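Local coordinates for diaminopropionate ammonia-lyase (Escherichia coli, PDB 4D9I), which catalyses the pyridoxal 5'-phosphate-dependent alpha,beta-elimination of both L- and D-2,3-diaminopropionate to pyruvate and ammonia, working as a homodimer, at residues Lys7-Gly18 with Leu302-Gln313; Asp314-Leu324 with Glu338-Ala349. All blocks are in the same frame, centred on the assembly; numbering follows the deposited sequence.

Contact 1: Lys7-Gly18 with Leu302-Gln313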
loop_
_atom_site.group_PDB
_atom_site.type_symbol
_atom_site.label_atom_id
_atom_site.label_comp_id
_atom_site.label_asym_id
_atom_site.label_seq_id
_atom_site.Cartn_x
_atom_site.Cartn_y
_atom_site.Cartn_z
ATOM N N LYS B 7 21.310 6.266 1.641
ATOM C CA LYS B 7 22.502 6.353 0.826
ATOM C C LYS B 7 22.106 6.356 -0.654
ATOM O O LYS B 7 21.542 5.385 -1.152
ATOM C CB LYS B 7 23.438 5.189 1.155
ATOM C CG LYS B 7 24.691 5.143 0.303
ATOM C CD LYS B 7 25.289 3.746 0.313
ATOM C CE LYS B 7 26.530 3.708 -0.554
ATOM N NZ LYS B 7 27.415 2.535 -0.274
ATOM N N ILE B 8 22.342 7.481 -1.335
ATOM C CA ILE B 8 22.202 7.545 -2.798
ATOM C C ILE B 8 23.442 8.198 -3.394
ATOM O O ILE B 8 23.518 9.432 -3.485
ATOM C CB ILE B 8 21.001 8.393 -3.273
ATOM C CG1 ILE B 8 19.690 7.980 -2.613
ATOM C CG2 ILE B 8 20.859 8.298 -4.792
ATOM C CD1 ILE B 8 18.698 9.128 -2.578
ATOM N N ASP B 9 24.415 7.393 -3.790
ATOM C CA ASP B 9 25.616 7.933 -4.407
ATOM C C ASP B 9 25.394 8.036 -5.905
ATOM O O ASP B 9 25.008 7.051 -6.544
ATOM C CB ASP B 9 26.826 7.047 -4.099
ATOM C CG ASP B 9 27.238 7.109 -2.629
ATOM O OD1 ASP B 9 27.012 8.140 -1.982
ATOM O OD2 ASP B 9 27.805 6.122 -2.122
ATOM N N ILE B 10 25.611 9.238 -6.440
ATOM C CA ILE B 10 25.452 9.517 -7.868
ATOM C C ILE B 10 26.800 9.823 -8.472
ATOM O O ILE B 10 27.507 10.722 -7.991
ATOM C CB ILE B 10 24.537 10.737 -8.130
ATOM C CG1 ILE B 10 23.169 10.547 -7.476
ATOM C CG2 ILE B 10 24.397 10.973 -9.632
ATOM C CD1 ILE B 10 22.475 11.848 -7.109
ATOM N N ALA B 11 27.162 9.081 -9.520
ATOM C CA ALA B 11 28.393 9.347 -10.251
ATOM C C ALA B 11 28.061 9.633 -11.705
ATOM O O ALA B 11 27.408 8.817 -12.371
ATOM C CB ALA B 11 29.352 8.173 -10.138
ATOM N N ASP B 12 28.484 10.810 -12.166
ATOM C CA ASP B 12 28.445 11.171 -13.590
ATOM C C ASP B 12 29.306 10.219 -14.394
ATOM O O ASP B 12 30.434 9.944 -14.001
ATOM C CB ASP B 12 29.013 12.574 -13.809
ATOM C CG ASP B 12 28.127 13.654 -13.266
ATOM O OD1 ASP B 12 26.890 13.517 -13.280
ATOM O OD2 ASP B 12 28.678 14.661 -12.812
ATOM N N ASN B 13 28.789 9.737 -15.521
ATOM C CA ASN B 13 29.561 8.840 -16.399
ATOM C C ASN B 13 30.627 9.617 -17.162
ATOM O O ASN B 13 30.341 10.240 -18.181
ATOM C CB ASN B 13 28.632 8.064 -17.353
ATOM C CG ASN B 13 29.386 7.142 -18.327
ATOM O OD1 ASN B 13 28.800 6.676 -19.315
ATOM N ND2 ASN B 13 30.654 6.851 -18.042
ATOM N N LYS B 14 31.859 9.570 -16.662
ATOM C CA LYS B 14 32.978 10.292 -17.277
ATOM C C LYS B 14 33.413 9.641 -18.600
ATOM O O LYS B 14 34.262 10.154 -19.313
ATOM C CB LYS B 14 34.144 10.381 -16.294
ATOM N N PHE B 15 32.785 8.519 -18.934
ATOM C CA PHE B 15 33.164 7.739 -20.092
ATOM C C PHE B 15 32.185 7.877 -21.247
ATOM O O PHE B 15 32.422 7.357 -22.334
ATOM C CB PHE B 15 33.469 6.293 -19.651
ATOM C CG PHE B 15 34.690 6.225 -18.768
ATOM C CD1 PHE B 15 34.577 6.349 -17.383
ATOM C CD2 PHE B 15 35.961 6.168 -19.329
ATOM C CE1 PHE B 15 35.711 6.362 -16.576
ATOM C CE2 PHE B 15 37.103 6.174 -18.527
ATOM C CZ PHE B 15 36.969 6.272 -17.147
ATOM N N PHE B 16 31.118 8.643 -21.010
ATOM C CA PHE B 16 30.079 8.911 -22.002
ATOM C C PHE B 16 30.681 9.411 -23.313
ATOM O O PHE B 16 31.489 10.331 -23.308
ATOM C CB PHE B 16 29.084 9.943 -21.439
ATOM C CG PHE B 16 28.012 10.361 -22.408
ATOM C CD1 PHE B 16 28.263 11.336 -23.376
ATOM C CD2 PHE B 16 26.744 9.798 -22.339
ATOM C CE1 PHE B 16 27.278 11.714 -24.269
ATOM C CE2 PHE B 16 25.753 10.179 -23.228
ATOM C CZ PHE B 16 26.022 11.132 -24.194
ATOM N N ASN B 17 30.295 8.789 -24.425
ATOM C CA ASN B 17 30.687 9.278 -25.749
ATOM C C ASN B 17 29.538 9.334 -26.754
ATOM O O ASN B 17 29.709 9.820 -27.877
ATOM C CB ASN B 17 31.906 8.521 -26.309
ATOM C CG ASN B 17 31.634 7.047 -26.573
ATOM O OD1 ASN B 17 30.534 6.544 -26.372
ATOM N ND2 ASN B 17 32.658 6.344 -27.027
ATOM N N GLY B 18 28.374 8.843 -26.331
ATOM C CA GLY B 18 27.173 8.859 -27.155
ATOM C C GLY B 18 27.230 7.990 -28.402
ATOM O O GLY B 18 26.458 8.211 -29.334
ATOM N N LEU B 302 26.247 1.002 -21.756
ATOM C CA LEU B 302 26.136 1.863 -20.580
ATOM C C LEU B 302 27.323 2.826 -20.466
ATOM O O LEU B 302 27.137 4.017 -20.214
ATOM C CB LEU B 302 26.000 1.029 -19.308
ATOM C CG LEU B 302 24.854 0.012 -19.289
ATOM C CD1 LEU B 302 24.808 -0.740 -17.963
ATOM C CD2 LEU B 302 23.514 0.696 -19.557
ATOM N N ARG B 303 28.534 2.302 -20.644
ATOM C CA ARG B 303 29.741 3.114 -20.620
ATOM C C ARG B 303 29.646 4.230 -21.669
ATOM O O ARG B 303 30.002 5.379 -21.399
ATOM C CB ARG B 303 30.965 2.224 -20.893
ATOM C CG ARG B 303 32.310 2.914 -20.797
ATOM C CD ARG B 303 33.322 2.178 -21.678
ATOM N NE ARG B 303 34.173 3.145 -22.360
ATOM C CZ ARG B 303 35.367 3.539 -21.937
ATOM N NH1 ARG B 303 35.895 3.024 -20.839
ATOM N NH2 ARG B 303 36.043 4.439 -22.629
ATOM N N ASN B 304 29.163 3.876 -22.860
ATOM C CA ASN B 304 28.970 4.832 -23.947
ATOM C C ASN B 304 27.867 5.854 -23.733
ATOM O O ASN B 304 28.053 7.034 -24.022
ATOM C CB ASN B 304 28.705 4.100 -25.255
ATOM C CG ASN B 304 29.945 3.442 -25.813
ATOM O OD1 ASN B 304 31.014 3.476 -25.208
ATOM N ND2 ASN B 304 29.803 2.824 -26.976
ATOM N N CYS B 305 26.732 5.400 -23.216
ATOM C CA CYS B 305 25.491 6.150 -23.341
ATOM C C CYS B 305 24.776 6.523 -22.034
ATOM O O CYS B 305 23.901 7.400 -22.041
ATOM C CB CYS B 305 24.531 5.394 -24.261
ATOM S SG CYS B 305 24.967 5.517 -26.000
ATOM N N ALA B 306 25.115 5.861 -20.928
ATOM C CA ALA B 306 24.491 6.181 -19.632
ATOM C C ALA B 306 24.939 7.549 -19.119
ATOM O O ALA B 306 26.106 7.905 -19.224
ATOM C CB ALA B 306 24.807 5.111 -18.604
ATOM N N THR B 307 24.021 8.316 -18.545
ATOM C CA THR B 307 24.386 9.648 -18.076
ATOM C C THR B 307 25.028 9.553 -16.697
ATOM O O THR B 307 26.064 10.166 -16.445
ATOM C CB THR B 307 23.175 10.606 -18.040
ATOM O OG1 THR B 307 22.396 10.433 -19.234
ATOM C CG2 THR B 307 23.651 12.068 -17.931
ATOM N N GLN B 308 24.421 8.750 -15.827
ATOM C CA GLN B 308 24.849 8.624 -14.449
ATOM C C GLN B 308 24.679 7.212 -13.913
ATOM O O GLN B 308 23.827 6.455 -14.368
ATOM C CB GLN B 308 24.054 9.594 -13.567
ATOM C CG GLN B 308 24.590 11.016 -13.595
ATOM C CD GLN B 308 23.602 12.025 -13.041
ATOM O OE1 GLN B 308 22.414 11.727 -12.883
ATOM N NE2 GLN B 308 24.079 13.222 -12.752
ATOM N N PHE B 309 25.501 6.874 -12.933
ATOM C CA PHE B 309 25.362 5.625 -12.202
ATOM C C PHE B 309 25.011 5.950 -10.758
ATOM O O PHE B 309 25.575 6.877 -10.190
ATOM C CB PHE B 309 26.673 4.856 -12.246
ATOM C CG PHE B 309 27.225 4.685 -13.631
ATOM C CD1 PHE B 309 28.385 5.343 -14.013
ATOM C CD2 PHE B 309 26.579 3.871 -14.553
ATOM C CE1 PHE B 309 28.908 5.184 -15.294
ATOM C CE2 PHE B 309 27.095 3.714 -15.837
ATOM C CZ PHE B 309 28.251 4.372 -16.203
ATOM N N ILE B 310 24.083 5.189 -10.182
ATOM C CA ILE B 310 23.729 5.322 -8.767
ATOM C C ILE B 310 24.011 4.023 -8.009
ATOM O O ILE B 310 23.650 2.933 -8.461
ATOM C CB ILE B 310 22.250 5.730 -8.563
ATOM C CG1 ILE B 310 22.053 7.206 -8.930
ATOM C CG2 ILE B 310 21.808 5.493 -7.113
ATOM C CD1 ILE B 310 20.630 7.720 -8.824
ATOM N N SER B 311 24.689 4.165 -6.874
ATOM C CA SER B 311 24.859 3.098 -5.899
ATOM C C SER B 311 24.027 3.447 -4.678
ATOM O O SER B 311 24.257 4.474 -4.036
ATOM C CB SER B 311 26.323 2.961 -5.496
ATOM O OG SER B 311 26.476 2.005 -4.463
ATOM N N CYS B 312 23.071 2.595 -4.346
ATOM C CA CYS B 312 22.159 2.922 -3.261
ATOM C C CYS B 312 21.977 1.844 -2.190
ATOM O O CYS B 312 22.225 0.653 -2.412
ATOM C CB CYS B 312 20.811 3.402 -3.808
ATOM S SG CYS B 312 19.827 2.094 -4.541
ATOM N N GLN B 313 21.564 2.310 -1.018
ATOM C CA GLN B 313 21.165 1.487 0.106
ATOM C C GLN B 313 20.061 0.503 -0.305
ATOM O O GLN B 313 19.169 0.868 -1.076
ATOM C CB GLN B 313 20.611 2.434 1.180
ATOM C CG GLN B 313 20.534 1.821 2.548
ATOM C CD GLN B 313 20.545 2.862 3.642
ATOM O OE1 GLN B 313 20.796 4.043 3.410
ATOM N NE2 GLN B 313 20.297 2.415 4.842
HETATM O O HOH W 1 28.553 3.171 -3.124
HETATM O O HOH W 2 32.629 4.857 -23.471
#

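Contact 2: Asp314-Leu324 with Glu338-Ala349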
loop_
_atom_site.group_PDB
_atom_site.type_symbol
_atom_site.label_atom_id
_atom_site.label_comp_id
_atom_site.label_asym_id
_atom_site.label_seq_id
_atom_site.Cartn_x
_atom_site.Cartn_y
_atom_site.Cartn_z
ATOM N N ASP B 314 20.121 -0.719 0.234
ATOM C CA ASP B 314 19.085 -1.749 0.064
ATOM C C ASP B 314 17.658 -1.242 0.298
ATOM O O ASP B 314 16.755 -1.523 -0.494
ATOM C CB ASP B 314 19.342 -2.915 1.022
ATOM C CG ASP B 314 20.190 -4.011 0.409
ATOM O OD1 ASP B 314 20.659 -4.898 1.166
ATOM O OD2 ASP B 314 20.390 -4.002 -0.829
ATOM N N SER B 315 17.469 -0.495 1.388
ATOM C CA SER B 315 16.159 0.017 1.802
ATOM C C SER B 315 15.481 1.010 0.834
ATOM O O SER B 315 14.275 1.281 0.945
ATOM C CB SER B 315 16.270 0.638 3.202
ATOM O OG SER B 315 17.132 1.759 3.192
ATOM N N VAL B 316 16.241 1.521 -0.135
ATOM C CA VAL B 316 15.678 2.348 -1.200
ATOM C C VAL B 316 14.626 1.557 -1.994
ATOM O O VAL B 316 13.562 2.093 -2.329
ATOM C CB VAL B 316 16.793 2.871 -2.145
ATOM C CG1 VAL B 316 16.204 3.508 -3.399
ATOM C CG2 VAL B 316 17.673 3.878 -1.418
ATOM N N ALA B 317 14.938 0.285 -2.270
ATOM C CA ALA B 317 14.064 -0.614 -3.017
ATOM C C ALA B 317 12.796 -0.882 -2.220
ATOM O O ALA B 317 11.700 -0.760 -2.754
ATOM C CB ALA B 317 14.802 -1.922 -3.362
ATOM N N ALA B 318 12.956 -1.187 -0.931
ATOM C CA ALA B 318 11.816 -1.359 -0.017
ATOM C C ALA B 318 10.861 -0.151 -0.046
ATOM O O ALA B 318 9.659 -0.326 -0.167
ATOM C CB ALA B 318 12.293 -1.641 1.393
ATOM N N LEU B 319 11.408 1.060 0.068
ATOM C CA LEU B 319 10.629 2.298 -0.021
ATOM C C LEU B 319 9.848 2.369 -1.348
ATOM O O LEU B 319 8.663 2.640 -1.358
ATOM C CB LEU B 319 11.566 3.497 0.111
ATOM C CG LEU B 319 11.002 4.916 -0.090
ATOM C CD1 LEU B 319 9.941 5.198 0.969
ATOM C CD2 LEU B 319 12.141 5.928 0.020
ATOM N N GLY B 320 10.524 2.082 -2.453
ATOM C CA GLY B 320 9.858 1.991 -3.751
ATOM C C GLY B 320 8.685 1.013 -3.798
ATOM O O GLY B 320 7.642 1.326 -4.349
ATOM N N MET B 321 8.882 -0.194 -3.267
ATOM C CA MET B 321 7.823 -1.204 -3.229
ATOM C C MET B 321 6.554 -0.645 -2.557
ATOM O O MET B 321 5.435 -0.835 -3.059
ATOM C CB MET B 321 8.287 -2.430 -2.446
ATOM C CG MET B 321 9.412 -3.221 -3.111
ATOM S SD MET B 321 10.124 -4.473 -2.023
ATOM C CE MET B 321 8.860 -5.735 -1.939
ATOM N N ARG B 322 6.738 0.010 -1.419
ATOM C CA ARG B 322 5.609 0.563 -0.656
ATOM C C ARG B 322 4.917 1.719 -1.368
ATOM O O ARG B 322 3.672 1.845 -1.312
ATOM C CB ARG B 322 6.067 1.022 0.725
ATOM C CG ARG B 322 6.523 -0.133 1.617
ATOM C CD ARG B 322 6.879 0.355 3.006
ATOM N NE ARG B 322 7.762 -0.614 3.622
ATOM C CZ ARG B 322 9.048 -0.417 3.833
ATOM N NH1 ARG B 322 9.614 0.744 3.513
ATOM N NH2 ARG B 322 9.739 -1.369 4.393
ATOM N N VAL B 323 5.718 2.580 -1.983
ATOM C CA VAL B 323 5.197 3.803 -2.651
ATOM C C VAL B 323 4.361 3.382 -3.873
ATOM O O VAL B 323 3.274 3.913 -4.104
ATOM C CB VAL B 323 6.346 4.743 -3.100
ATOM C CG1 VAL B 323 5.842 5.870 -4.024
ATOM C CG2 VAL B 323 7.097 5.320 -1.895
ATOM N N LEU B 324 4.875 2.409 -4.640
ATOM C CA LEU B 324 4.137 1.846 -5.774
ATOM C C LEU B 324 2.879 1.072 -5.368
ATOM O O LEU B 324 1.862 1.156 -6.060
ATOM C CB LEU B 324 5.047 0.928 -6.629
ATOM C CG LEU B 324 6.121 1.646 -7.429
ATOM C CD1 LEU B 324 7.157 0.662 -8.015
ATOM C CD2 LEU B 324 5.499 2.466 -8.534
ATOM N N GLU B 338 11.138 -6.303 -4.982
ATOM C CA GLU B 338 12.287 -5.529 -4.508
ATOM C C GLU B 338 13.139 -4.913 -5.635
ATOM O O GLU B 338 13.356 -3.680 -5.673
ATOM C CB GLU B 338 13.146 -6.371 -3.569
ATOM C CG GLU B 338 14.102 -5.522 -2.756
ATOM C CD GLU B 338 14.818 -6.321 -1.695
ATOM O OE1 GLU B 338 14.702 -7.554 -1.694
ATOM O OE2 GLU B 338 15.511 -5.719 -0.859
ATOM N N SER B 339 13.578 -5.761 -6.561
ATOM C CA SER B 339 14.309 -5.302 -7.731
ATOM C C SER B 339 13.474 -4.515 -8.742
ATOM O O SER B 339 14.015 -3.684 -9.474
ATOM C CB SER B 339 14.985 -6.483 -8.435
ATOM O OG SER B 339 16.004 -6.985 -7.604
ATOM N N GLY B 340 12.185 -4.814 -8.815
ATOM C CA GLY B 340 11.290 -4.079 -9.693
ATOM C C GLY B 340 11.126 -2.616 -9.309
ATOM O O GLY B 340 10.910 -1.776 -10.174
ATOM N N ALA B 341 11.240 -2.327 -8.010
ATOM C CA ALA B 341 10.819 -1.041 -7.460
ATOM C C ALA B 341 11.929 -0.017 -7.202
ATOM O O ALA B 341 11.635 1.133 -6.887
ATOM C CB ALA B 341 9.998 -1.264 -6.184
ATOM N N VAL B 342 13.183 -0.415 -7.387
ATOM C CA VAL B 342 14.323 0.361 -6.908
ATOM C C VAL B 342 14.521 1.682 -7.653
ATOM O O VAL B 342 14.976 2.648 -7.053
ATOM C CB VAL B 342 15.633 -0.477 -6.857
ATOM C CG1 VAL B 342 16.197 -0.735 -8.251
ATOM C CG2 VAL B 342 16.674 0.195 -5.976
ATOM N N GLY B 343 14.198 1.717 -8.946
ATOM C CA GLY B 343 14.273 2.958 -9.714
ATOM C C GLY B 343 13.315 3.974 -9.108
ATOM O O GLY B 343 13.706 5.113 -8.782
ATOM N N LEU B 344 12.059 3.573 -8.945
ATOM C CA LEU B 344 11.066 4.423 -8.270
ATOM C C LEU B 344 11.483 4.759 -6.838
ATOM O O LEU B 344 11.289 5.892 -6.356
ATOM C CB LEU B 344 9.675 3.761 -8.279
ATOM C CG LEU B 344 8.453 4.596 -7.881
ATOM C CD1 LEU B 344 8.356 4.756 -6.369
ATOM C CD2 LEU B 344 8.428 5.957 -8.584
ATOM N N GLY B 345 12.085 3.796 -6.160
ATOM C CA GLY B 345 12.590 4.056 -4.823
ATOM C C GLY B 345 13.560 5.212 -4.779
ATOM O O GLY B 345 13.528 5.997 -3.836
ATOM N N VAL B 346 14.426 5.320 -5.799
ATOM C CA VAL B 346 15.420 6.396 -5.832
ATOM C C VAL B 346 14.732 7.768 -5.806
ATOM O O VAL B 346 15.135 8.657 -5.054
ATOM C CB VAL B 346 16.367 6.288 -7.049
ATOM C CG1 VAL B 346 17.160 7.577 -7.251
ATOM C CG2 VAL B 346 17.315 5.115 -6.870
ATOM N N LEU B 347 13.702 7.926 -6.638
ATOM C CA LEU B 347 12.977 9.196 -6.706
ATOM C C LEU B 347 12.359 9.538 -5.359
ATOM O O LEU B 347 12.364 10.701 -4.931
ATOM C CB LEU B 347 11.886 9.157 -7.781
ATOM C CG LEU B 347 12.310 8.923 -9.231
ATOM C CD1 LEU B 347 11.098 9.002 -10.151
ATOM C CD2 LEU B 347 13.329 9.964 -9.628
ATOM N N ALA B 348 11.824 8.529 -4.685
ATOM C CA ALA B 348 11.191 8.742 -3.383
ATOM C C ALA B 348 12.253 9.105 -2.326
ATOM O O ALA B 348 12.012 9.985 -1.490
ATOM C CB ALA B 348 10.417 7.501 -2.959
ATOM N N ALA B 349 13.418 8.440 -2.379
ATOM C CA ALA B 349 14.509 8.714 -1.441
ATOM C C ALA B 349 15.033 10.135 -1.613
ATOM O O ALA B 349 15.416 10.793 -0.642
ATOM C CB ALA B 349 15.647 7.712 -1.627
HETATM O O HOH W 3 15.232 -3.517 0.277
#

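Contact 1: Lys7-Gly18 with Leu302-Gln313
I8 and I10 lie flank to flank with I310 on the tightly packed face of an antiparallel pair, strand 8-12 against strand 308-312. Their side chains point the same way as that of I310: CG2 of I8 meets I310 CG2 at 3.8 Å, while I10 brings its CG1 to I310 CG1. I10 CG2, held anti to its own N by a chi1 of -56°, lies against Q308 CD. Paired backbone bonds join D9 to S311 and A11 to F309, and the pairing is prolonged where K7 N donates to the side-chain OE1 of Q313 (2.9 Å, 173°). At the other end Q308 NE2 gives a straight bond to D12 OD1 (2.9 Å), the carboxylate and amide planes nearly coplanar; D12 OD2 forms a salt bridge with K362, and Q308 OE1 accepts from H254.

The opposite face is wetter at its K7 end. There one water bridges K7 NZ, D9 OD2 and S311 OG, with D261 and D264 as further partners of K7 and S311. Further along the same face, buried F309 packs its CE1 3.6 Å from N13 CB. Beyond the strands, F15 sets CB over the centre of the R303 guanidinium and CD2 3.5 Å from its NH1, the two planes 48° apart. N304 O, near the end of helix 296-305, accepts from both N17 N (2.9 Å) and G18 N (3.0 Å).

Strand 8-12 is an outermost strand of the mixed sheet within this chain; strand 308-312 separates it from strand 254-260, and the isoleucine face packs on helices 338-352 and 356-363.

Contact 2: Asp314-Leu324 with Glu338-Ala349
Within the fold type II architecture of this pyridoxal-phosphate enzyme, two buried helices, 315-325 and 338-352, cross almost at right angles: the axes of their short segments make 91° and approach to 6.8 Å. Glycine permits this closeness. G320 CA and G345 CA are 3.6 Å apart, and CA of G345 also directs a C-H at V316 O (3.3 Å).

A knob from each helix fits the other beside this crossing. V316 sits among V342, G345, V346 and A349; its CG1, anti to the backbone N (chi1 169°), presses on the backbone between G345 and V346, 3.5 Å from V346 N. In the reverse direction A341 enters the hole made by A317, G320, M321 and L324, its CB only 3.3 Å from M321 N.

Aliphatic branches extend the packing toward the later turns. L324 and L344 slide past each other in opposite senses, with L324 CD2 3.7 Å from L344 CG, whereas L344 CD1 reaches V323 CG1 at 3.6 Å. L319 adds CD2 against A348 CB and A349 N. Near the start of helix 338-352, a chi1 of -67° and an extended chi2 bring M321 SD beside E338 CA, and the bend at chi3 turns CE to lie near E338 N. A317 CB rests on E338 O and E338 CG. V323 also packs on W390 of the second subunit.

The interface is thus almost wholly apolar, held by close fit and dispersion. Its polar element is a water that donates both to D314 O and to E338 OE2, linking the beginnings of the two helices. D314 OD2 and E338 OE2 stay 5.2 Å apart, not in contact, and any mutual effect of their like charges is probably modest.

Overall arrangement
From the N terminus, residues 7-18 form an edge strand and turn that pair with residues 302-313, so contact 1 closes a loop of 283 residues spanning most of the chain. Contact 2 follows in series, neither nested in contact 1 nor crossing it: strand 308-312 runs directly into helix 315-325, and a 12-residue connection returns as helix 338-352. Although their centres are 18 Å apart, the contacts touch. Helix 338-352 lies against the sheet, where I8 CD1 meets A349 CB at 3.5 Å and I310 CD1 packs on V346 CG1. Together they tie the N-terminal edge strand to the mixed sheet and its helical layer.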